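Local coordinates for Glyco_hydro_cc domain-containing protein (Cryptococcus neoformans, PDB 6UBC) that probably binds beta-1,3-glucan oligosaccharides, as a subgroup VII member of glycoside hydrolase family GH128, at residues 199-212 and 218-232. Residues are numbered along the deposited sequence; the frame is centred on the assembly and turned at random.
Sequences PNGIKAGVSGDDPL and HIGWYYDWNATPSGS
The indole of W221 lies over G205, with the CA of G205 3.7 Å from the centroid of the five-membered ring. Glycine lets the ring come down onto the backbone. With CG between the backbone N and the carbonyl carbon (chi1 64°), the indole edge reaches the 199-212 segment. There NE1 of W221 donates to O of K203 at 2.9 Å, with the oxygen in the ring plane but the N-H above the carbonyl plane. The P199 ring packs against CB of W221. N200 gives ND2 to O of G220 at 2.7 Å, in both the amide and carbonyl planes; OG of S237 also bonds this ND2. On the other face of the sheet, L212 meets Y222 at about a right angle. Its CD1 sits over the ring and its CD2 is 3.4 Å from CB of Y222. Both faces belong to parallel strands 204-207 and 221-223, part of a beta-alpha-beta unit. Just past strand 204-207, G208 N donates a hydrogen bond to Y223 O at 2.7 Å. Beyond it, the carboxylates of D209 and D224 stand 81° apart, with OD2 of D209 2.4 Å from OD2 of D224. The backbone N of G231 reaches OD1 of D209 from above its plane, and that of S230 bonds OD2 of D224 at 3.0 Å. So short an O-O distance suggests that one acid probably holds a proton; these two N-H groups would probably ease the remaining charge.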
ATOM      1  N   PRO A 199      -0.854  11.725   5.007  1.00 27.18           N
ATOM      2  CA  PRO A 199      -0.052  12.724   4.290  1.00 27.17           C
ATOM      3  C   PRO A 199      -0.891  13.918   3.826  1.00 25.79           C
ATOM      4  O   PRO A 199      -1.942  13.720   3.167  1.00 26.38           O
ATOM      5  CB  PRO A 199       0.505  11.939   3.118  1.00 27.57           C
ATOM      6  CG  PRO A 199       0.615  10.507   3.700  1.00 27.39           C
ATOM      7  CD  PRO A 199      -0.683  10.350   4.475  1.00 26.56           C
ATOM      8  N   ASN A 200      -0.467  15.110   4.230  1.00 26.43           N
ATOM      9  CA  ASN A 200      -1.099  16.363   3.747  1.00 28.66           C
ATOM     10  C   ASN A 200      -2.568  16.408   4.188  1.00 28.84           C
ATOM     11  O   ASN A 200      -3.364  17.192   3.621  1.00 29.82           O
ATOM     12  CB  ASN A 200      -0.949  16.461   2.248  1.00 28.01           C
ATOM     13  CG  ASN A 200       0.512  16.490   1.880  1.00 33.01           C
ATOM     14  OD1 ASN A 200       1.202  17.408   2.283  1.00 30.34           O
ATOM     15  ND2 ASN A 200       1.011  15.504   1.141  1.00 30.25           N
ATOM     16  N   GLY A 201      -2.943  15.600   5.158  1.00 28.53           N
ATOM     17  CA  GLY A 201      -4.330  15.532   5.660  1.00 29.06           C
ATOM     18  C   GLY A 201      -5.318  14.995   4.647  1.00 28.36           C
ATOM     19  O   GLY A 201      -6.525  15.244   4.785  1.00 29.28           O
ATOM     20  N   ILE A 202      -4.848  14.186   3.688  1.00 27.45           N
ATOM     21  CA  ILE A 202      -5.734  13.548   2.671  1.00 24.90           C
ATOM     22  C   ILE A 202      -5.443  12.043   2.712  1.00 25.11           C
ATOM     23  O   ILE A 202      -4.338  11.659   2.345  1.00 24.35           O
ATOM     24  CB  ILE A 202      -5.488  14.130   1.267  1.00 26.81           C
ATOM     25  CG1 ILE A 202      -5.631  15.662   1.224  1.00 28.26           C
ATOM     26  CG2 ILE A 202      -6.418  13.460   0.246  1.00 25.58           C
ATOM     27  CD1 ILE A 202      -5.199  16.266  -0.065  1.00 28.48           C
ATOM     28  N   LYS A 203      -6.393  11.252   3.156  1.00 23.62           N
ATOM     29  CA  LYS A 203      -6.125   9.789   3.271  1.00 26.07           C
ATOM     30  C   LYS A 203      -5.871   9.229   1.878  1.00 24.29           C
ATOM     31  O   LYS A 203      -5.098   8.265   1.754  1.00 23.57           O
ATOM     32  CB  LYS A 203      -7.320   9.072   3.875  1.00 25.22           C
ATOM     33  CG  LYS A 203      -7.549   9.326   5.361  1.00 27.75           C
ATOM     34  CD  LYS A 203      -8.604   8.428   5.943  1.00 26.56           C
ATOM     35  CE  LYS A 203      -8.971   8.742   7.379  1.00 27.88           C
ATOM     36  NZ  LYS A 203      -9.780   7.683   8.007  1.00 27.36           N
ATOM     37  N   ALA A 204      -6.610   9.705   0.884  1.00 25.43           N
ATOM     38  CA  ALA A 204      -6.635   9.006  -0.413  1.00 24.20           C
ATOM     39  C   ALA A 204      -5.281   9.159  -1.097  1.00 24.52           C
ATOM     40  O   ALA A 204      -4.728  10.277  -1.159  1.00 23.28           O
ATOM     41  CB  ALA A 204      -7.755   9.584  -1.288  1.00 25.34           C
ATOM     42  N   GLY A 205      -4.791   8.076  -1.682  1.00 23.06           N
ATOM     43  CA  GLY A 205      -3.602   8.103  -2.508  1.00 22.90           C
ATOM     44  C   GLY A 205      -3.779   7.236  -3.753  1.00 22.54           C
ATOM     45  O   GLY A 205      -4.884   6.731  -4.009  1.00 23.01           O
ATOM     46  N   VAL A 206      -2.664   6.958  -4.410  1.00 23.87           N
ATOM     47  CA  VAL A 206      -2.745   6.034  -5.564  1.00 24.95           C
ATOM     48  C   VAL A 206      -1.427   5.299  -5.701  1.00 25.48           C
ATOM     49  O   VAL A 206      -0.398   5.855  -5.304  1.00 24.59           O
ATOM     50  CB  VAL A 206      -3.186   6.773  -6.828  1.00 27.88           C
ATOM     51  CG1 VAL A 206      -2.020   7.553  -7.437  1.00 29.71           C
ATOM     52  CG2 VAL A 206      -3.793   5.763  -7.849  1.00 28.40           C
ATOM     53  N   SER A 207      -1.494   4.116  -6.297  1.00 24.78           N
ATOM     54  CA  SER A 207      -0.346   3.291  -6.694  1.00 23.69           C
ATOM     55  C   SER A 207      -0.158   3.453  -8.200  1.00 24.23           C
ATOM     56  O   SER A 207      -1.174   3.435  -8.905  1.00 23.77           O
ATOM     57  CB  SER A 207      -0.586   1.846  -6.290  1.00 24.49           C
ATOM     58  OG  SER A 207      -1.689   1.273  -6.995  1.00 22.33           O
ATOM     59  N   GLY A 208       1.078   3.710  -8.638  1.00 23.73           N
ATOM     60  CA  GLY A 208       1.418   3.856 -10.057  1.00 26.27           C
ATOM     61  C   GLY A 208       1.565   5.329 -10.410  1.00 26.87           C
ATOM     62  O   GLY A 208       1.093   6.220  -9.620  1.00 28.54           O
ATOM     63  N   ASP A 209       2.198   5.601 -11.537  1.00 25.67           N
ATOM     64  CA  ASP A 209       2.457   6.998 -11.990  1.00 25.60           C
ATOM     65  C   ASP A 209       1.429   7.499 -12.991  1.00 26.44           C
ATOM     66  O   ASP A 209       1.074   8.679 -12.916  1.00 27.47           O
ATOM     67  CB  ASP A 209       3.847   7.039 -12.626  1.00 26.27           C
ATOM     68  CG  ASP A 209       4.937   6.741 -11.599  1.00 27.46           C
ATOM     69  OD1 ASP A 209       5.058   7.476 -10.564  1.00 25.53           O
ATOM     70  OD2 ASP A 209       5.714   5.789 -11.843  1.00 26.81           O
ATOM     71  N   ASP A 210       0.892   6.632 -13.823  1.00 25.03           N
ATOM     72  CA  ASP A 210      -0.053   7.067 -14.877  1.00 29.97           C
ATOM     73  C   ASP A 210      -1.245   7.778 -14.260  1.00 28.70           C
ATOM     74  O   ASP A 210      -1.745   8.732 -14.849  1.00 26.99           O
ATOM     75  CB  ASP A 210      -0.482   5.887 -15.730  1.00 32.06           C
ATOM     76  CG  ASP A 210       0.609   5.420 -16.675  1.00 39.92           C
ATOM     77  OD1 ASP A 210       1.656   6.086 -16.754  1.00 36.10           O
ATOM     78  OD2 ASP A 210       0.371   4.409 -17.350  1.00 39.36           O
ATOM     79  N   PRO A 211      -1.775   7.349 -13.091  1.00 27.86           N
ATOM     80  CA  PRO A 211      -2.938   8.039 -12.530  1.00 27.31           C
ATOM     81  C   PRO A 211      -2.707   9.457 -11.998  1.00 26.54           C
ATOM     82  O   PRO A 211      -3.701  10.207 -11.862  1.00 26.16           O
ATOM     83  CB  PRO A 211      -3.417   7.122 -11.385  1.00 26.36           C
ATOM     84  CG  PRO A 211      -2.862   5.749 -11.760  1.00 26.59           C
ATOM     85  CD  PRO A 211      -1.514   6.066 -12.409  1.00 26.17           C
ATOM     86  N   LEU A 212      -1.454   9.847 -11.746  1.00 26.48           N
ATOM     87  CA  LEU A 212      -1.213  11.067 -10.938  1.00 26.83           C
ATOM     88  C   LEU A 212      -1.797  12.301 -11.621  1.00 27.64           C
ATOM     89  O   LEU A 212      -2.409  13.132 -10.937  1.00 27.88           O
ATOM     90  CB  LEU A 212       0.286  11.300 -10.685  1.00 28.95           C
ATOM     91  CG  LEU A 212       0.975  10.270  -9.798  1.00 30.69           C
ATOM     92  CD1 LEU A 212       2.443  10.608  -9.708  1.00 30.81           C
ATOM     93  CD2 LEU A 212       0.319  10.186  -8.438  1.00 31.55           C
ATOM     94  N   HIS A 218      -6.511  15.868  -5.362  1.00 25.16           N
ATOM     95  CA  HIS A 218      -7.510  15.135  -4.524  1.00 25.13           C
ATOM     96  C   HIS A 218      -6.842  13.978  -3.760  1.00 25.63           C
ATOM     97  O   HIS A 218      -7.558  13.154  -3.260  1.00 26.33           O
ATOM     98  CB  HIS A 218      -8.679  14.621  -5.368  1.00 25.18           C
ATOM     99  CG  HIS A 218      -9.384  15.653  -6.161  1.00 25.49           C
ATOM    100  ND1 HIS A 218     -10.378  16.439  -5.602  1.00 26.96           N
ATOM    101  CD2 HIS A 218      -9.275  15.964  -7.481  1.00 24.16           C
ATOM    102  CE1 HIS A 218     -10.837  17.243  -6.558  1.00 26.12           C
ATOM    103  NE2 HIS A 218     -10.139  16.969  -7.742  1.00 25.37           N
ATOM    104  N   ILE A 219      -5.505  13.928  -3.730  1.00 26.35           N
ATOM    105  CA  ILE A 219      -4.758  12.820  -3.087  1.00 26.07           C
ATOM    106  C   ILE A 219      -3.695  13.412  -2.181  1.00 27.02           C
ATOM    107  O   ILE A 219      -3.204  14.570  -2.494  1.00 26.72           O
ATOM    108  CB  ILE A 219      -4.112  11.934  -4.154  1.00 25.56           C
ATOM    109  CG1 ILE A 219      -3.319  12.727  -5.200  1.00 28.09           C
ATOM    110  CG2 ILE A 219      -5.151  11.045  -4.773  1.00 26.60           C
ATOM    111  CD1 ILE A 219      -2.267  11.818  -5.871  1.00 30.82           C
ATOM    112  N   GLY A 220      -3.370  12.714  -1.086  1.00 25.03           N
ATOM    113  CA  GLY A 220      -2.309  13.137  -0.169  1.00 25.47           C
ATOM    114  C   GLY A 220      -0.923  12.632  -0.532  1.00 25.29           C
ATOM    115  O   GLY A 220       0.075  13.214  -0.040  1.00 26.11           O
ATOM    116  N   TRP A 221      -0.845  11.566  -1.343  1.00 24.74           N
ATOM    117  CA  TRP A 221       0.377  10.755  -1.455  1.00 22.89           C
ATOM    118  C   TRP A 221       0.266   9.802  -2.622  1.00 22.64           C
ATOM    119  O   TRP A 221      -0.890   9.558  -3.131  1.00 23.11           O
ATOM    120  CB  TRP A 221       0.626   9.980  -0.169  1.00 22.63           C
ATOM    121  CG  TRP A 221      -0.410   8.949   0.182  1.00 21.34           C
ATOM    122  CD1 TRP A 221      -1.691   9.204   0.611  1.00 22.76           C
ATOM    123  CD2 TRP A 221      -0.348   7.530  -0.003  1.00 21.25           C
ATOM    124  NE1 TRP A 221      -2.401   8.050   0.773  1.00 23.39           N
ATOM    125  CE2 TRP A 221      -1.573   6.992   0.459  1.00 20.99           C
ATOM    126  CE3 TRP A 221       0.638   6.654  -0.457  1.00 22.94           C
ATOM    127  CZ2 TRP A 221      -1.838   5.628   0.436  1.00 22.44           C
ATOM    128  CZ3 TRP A 221       0.388   5.298  -0.410  1.00 22.08           C
ATOM    129  CH2 TRP A 221      -0.833   4.802   0.034  1.00 21.01           C
ATOM    130  N   TYR A 222       1.426   9.288  -3.010  1.00 22.50           N
ATOM    131  CA  TYR A 222       1.519   8.355  -4.133  1.00 23.93           C
ATOM    132  C   TYR A 222       2.812   7.574  -4.070  1.00 23.16           C
ATOM    133  O   TYR A 222       3.810   7.988  -3.493  1.00 23.04           O
ATOM    134  CB  TYR A 222       1.442   9.142  -5.437  1.00 25.35           C
ATOM    135  CG  TYR A 222       2.453  10.261  -5.565  1.00 25.59           C
ATOM    136  CD1 TYR A 222       2.177  11.560  -5.161  1.00 26.63           C
ATOM    137  CD2 TYR A 222       3.664  10.025  -6.165  1.00 25.31           C
ATOM    138  CE1 TYR A 222       3.123  12.560  -5.305  1.00 26.54           C
ATOM    139  CE2 TYR A 222       4.627  10.994  -6.316  1.00 24.95           C
ATOM    140  CZ  TYR A 222       4.360  12.289  -5.876  1.00 29.02           C
ATOM    141  OH  TYR A 222       5.296  13.281  -6.035  1.00 27.79           O
ATOM    142  N   TYR A 223       2.781   6.429  -4.730  1.00 23.17           N
ATOM    143  CA  TYR A 223       3.981   5.570  -4.882  1.00 23.24           C
ATOM    144  C   TYR A 223       3.777   4.710  -6.114  1.00 23.29           C
ATOM    145  O   TYR A 223       2.585   4.530  -6.549  1.00 22.96           O
ATOM    146  CB  TYR A 223       4.182   4.729  -3.633  1.00 21.89           C
ATOM    147  CG  TYR A 223       3.316   3.485  -3.523  1.00 20.74           C
ATOM    148  CD1 TYR A 223       1.938   3.552  -3.290  1.00 20.53           C
ATOM    149  CD2 TYR A 223       3.880   2.226  -3.571  1.00 20.20           C
ATOM    150  CE1 TYR A 223       1.164   2.409  -3.179  1.00 20.06           C
ATOM    151  CE2 TYR A 223       3.127   1.081  -3.379  1.00 21.99           C
ATOM    152  CZ  TYR A 223       1.754   1.162  -3.218  1.00 21.48           C
ATOM    153  OH  TYR A 223       0.977   0.031  -3.054  1.00 21.57           O
ATOM    154  N   ASP A 224       4.873   4.120  -6.589  1.00 22.00           N
ATOM    155  CA  ASP A 224       4.859   3.385  -7.879  1.00 21.94           C
ATOM    156  C   ASP A 224       5.702   2.102  -7.792  1.00 21.85           C
ATOM    157  O   ASP A 224       6.148   1.624  -8.853  1.00 23.20           O
ATOM    158  CB  ASP A 224       5.268   4.300  -9.026  1.00 21.82           C
ATOM    159  CG  ASP A 224       6.743   4.671  -8.991  1.00 24.07           C
ATOM    160  OD1 ASP A 224       7.427   4.321  -8.021  1.00 24.65           O
ATOM    161  OD2 ASP A 224       7.185   5.306  -9.954  1.00 25.55           O
ATOM    162  N   TRP A 225       5.965   1.651  -6.574  1.00 22.25           N
ATOM    163  CA  TRP A 225       6.717   0.419  -6.235  1.00 21.71           C
ATOM    164  C   TRP A 225       8.215   0.607  -6.454  1.00 22.73           C
ATOM    165  O   TRP A 225       8.953  -0.283  -6.030  1.00 24.01           O
ATOM    166  CB  TRP A 225       6.200  -0.802  -6.987  1.00 22.35           C
ATOM    167  CG  TRP A 225       4.770  -1.125  -6.680  1.00 22.47           C
ATOM    168  CD1 TRP A 225       4.313  -1.709  -5.558  1.00 23.98           C
ATOM    169  CD2 TRP A 225       3.611  -0.838  -7.481  1.00 23.01           C
ATOM    170  NE1 TRP A 225       2.955  -1.865  -5.592  1.00 23.11           N
ATOM    171  CE2 TRP A 225       2.493  -1.319  -6.754  1.00 23.06           C
ATOM    172  CE3 TRP A 225       3.410  -0.265  -8.735  1.00 23.89           C
ATOM    173  CZ2 TRP A 225       1.206  -1.218  -7.227  1.00 22.88           C
ATOM    174  CZ3 TRP A 225       2.118  -0.186  -9.228  1.00 23.92           C
ATOM    175  CH2 TRP A 225       1.029  -0.640  -8.468  1.00 24.30           C
ATOM    176  N   ASN A 226       8.648   1.732  -7.021  1.00 21.89           N
ATOM    177  CA  ASN A 226      10.105   2.015  -7.178  1.00 24.34           C
ATOM    178  C   ASN A 226      10.674   2.614  -5.877  1.00 25.48           C
ATOM    179  O   ASN A 226       9.901   3.110  -4.970  1.00 25.02           O
ATOM    180  CB  ASN A 226      10.355   2.932  -8.379  1.00 25.45           C
ATOM    181  CG  ASN A 226       9.928   2.292  -9.673  1.00 27.33           C
ATOM    182  OD1 ASN A 226      10.183   1.096  -9.855  1.00 25.62           O
ATOM    183  ND2 ASN A 226       9.237   3.043 -10.532  1.00 26.44           N
ATOM    184  N   ALA A 227      12.002   2.688  -5.792  1.00 26.22           N
ATOM    185  CA  ALA A 227      12.680   3.282  -4.624  1.00 25.40           C
ATOM    186  C   ALA A 227      12.168   4.705  -4.406  1.00 26.89           C
ATOM    187  O   ALA A 227      11.860   5.078  -3.219  1.00 27.08           O
ATOM    188  CB  ALA A 227      14.209   3.207  -4.805  1.00 27.57           C
ATOM    189  N   THR A 228      12.057   5.464  -5.493  1.00 27.22           N
ATOM    190  CA  THR A 228      11.500   6.824  -5.536  1.00 27.73           C
ATOM    191  C   THR A 228      10.482   6.859  -6.655  1.00 27.67           C
ATOM    192  O   THR A 228      10.809   6.393  -7.733  1.00 26.71           O
ATOM    193  CB  THR A 228      12.616   7.865  -5.750  1.00 30.86           C
ATOM    194  OG1 THR A 228      13.644   7.697  -4.759  1.00 34.60           O
ATOM    195  CG2 THR A 228      12.061   9.268  -5.728  1.00 33.78           C
ATOM    196  N   PRO A 229       9.275   7.433  -6.500  1.00 27.62           N
ATOM    197  CA  PRO A 229       8.367   7.485  -7.634  1.00 28.18           C
ATOM    198  C   PRO A 229       8.976   8.287  -8.777  1.00 29.24           C
ATOM    199  O   PRO A 229       9.511   9.343  -8.506  1.00 29.43           O
ATOM    200  CB  PRO A 229       7.118   8.138  -7.049  1.00 29.70           C
ATOM    201  CG  PRO A 229       7.193   7.748  -5.586  1.00 30.42           C
ATOM    202  CD  PRO A 229       8.661   7.933  -5.253  1.00 29.33           C
ATOM    203  N   SER A 230       8.751   7.830 -10.009  1.00 28.55           N
ATOM    204  CA  SER A 230       9.254   8.504 -11.219  1.00 28.01           C
ATOM    205  C   SER A 230       8.340   9.682 -11.538  1.00 29.18           C
ATOM    206  O   SER A 230       8.795  10.659 -12.160  1.00 29.67           O
ATOM    207  CB  SER A 230       9.345   7.534 -12.363  1.00 29.70           C
ATOM    208  OG  SER A 230       8.088   6.935 -12.588  1.00 29.90           O
ATOM    209  N   GLY A 231       7.067   9.572 -11.149  1.00 26.41           N
ATOM    210  CA  GLY A 231       6.041  10.591 -11.373  1.00 30.45           C
ATOM    211  C   GLY A 231       6.083  11.602 -10.243  1.00 29.84           C
ATOM    212  O   GLY A 231       6.819  11.424  -9.283  1.00 31.12           O
ATOM    213  N   SER A 232       5.342  12.673 -10.394  1.00 32.22           N
ATOM    214  CA  SER A 232       5.357  13.740  -9.379  1.00 33.64           C
ATOM    215  C   SER A 232       4.004  14.400  -9.470  1.00 34.99           C
ATOM    216  O   SER A 232       3.383  14.394 -10.555  1.00 35.45           O
ATOM    217  CB  SER A 232       6.532  14.719  -9.538  1.00 33.06           C
ATOM    218  OG  SER A 232       6.594  15.334 -10.816  1.00 35.66           O
TER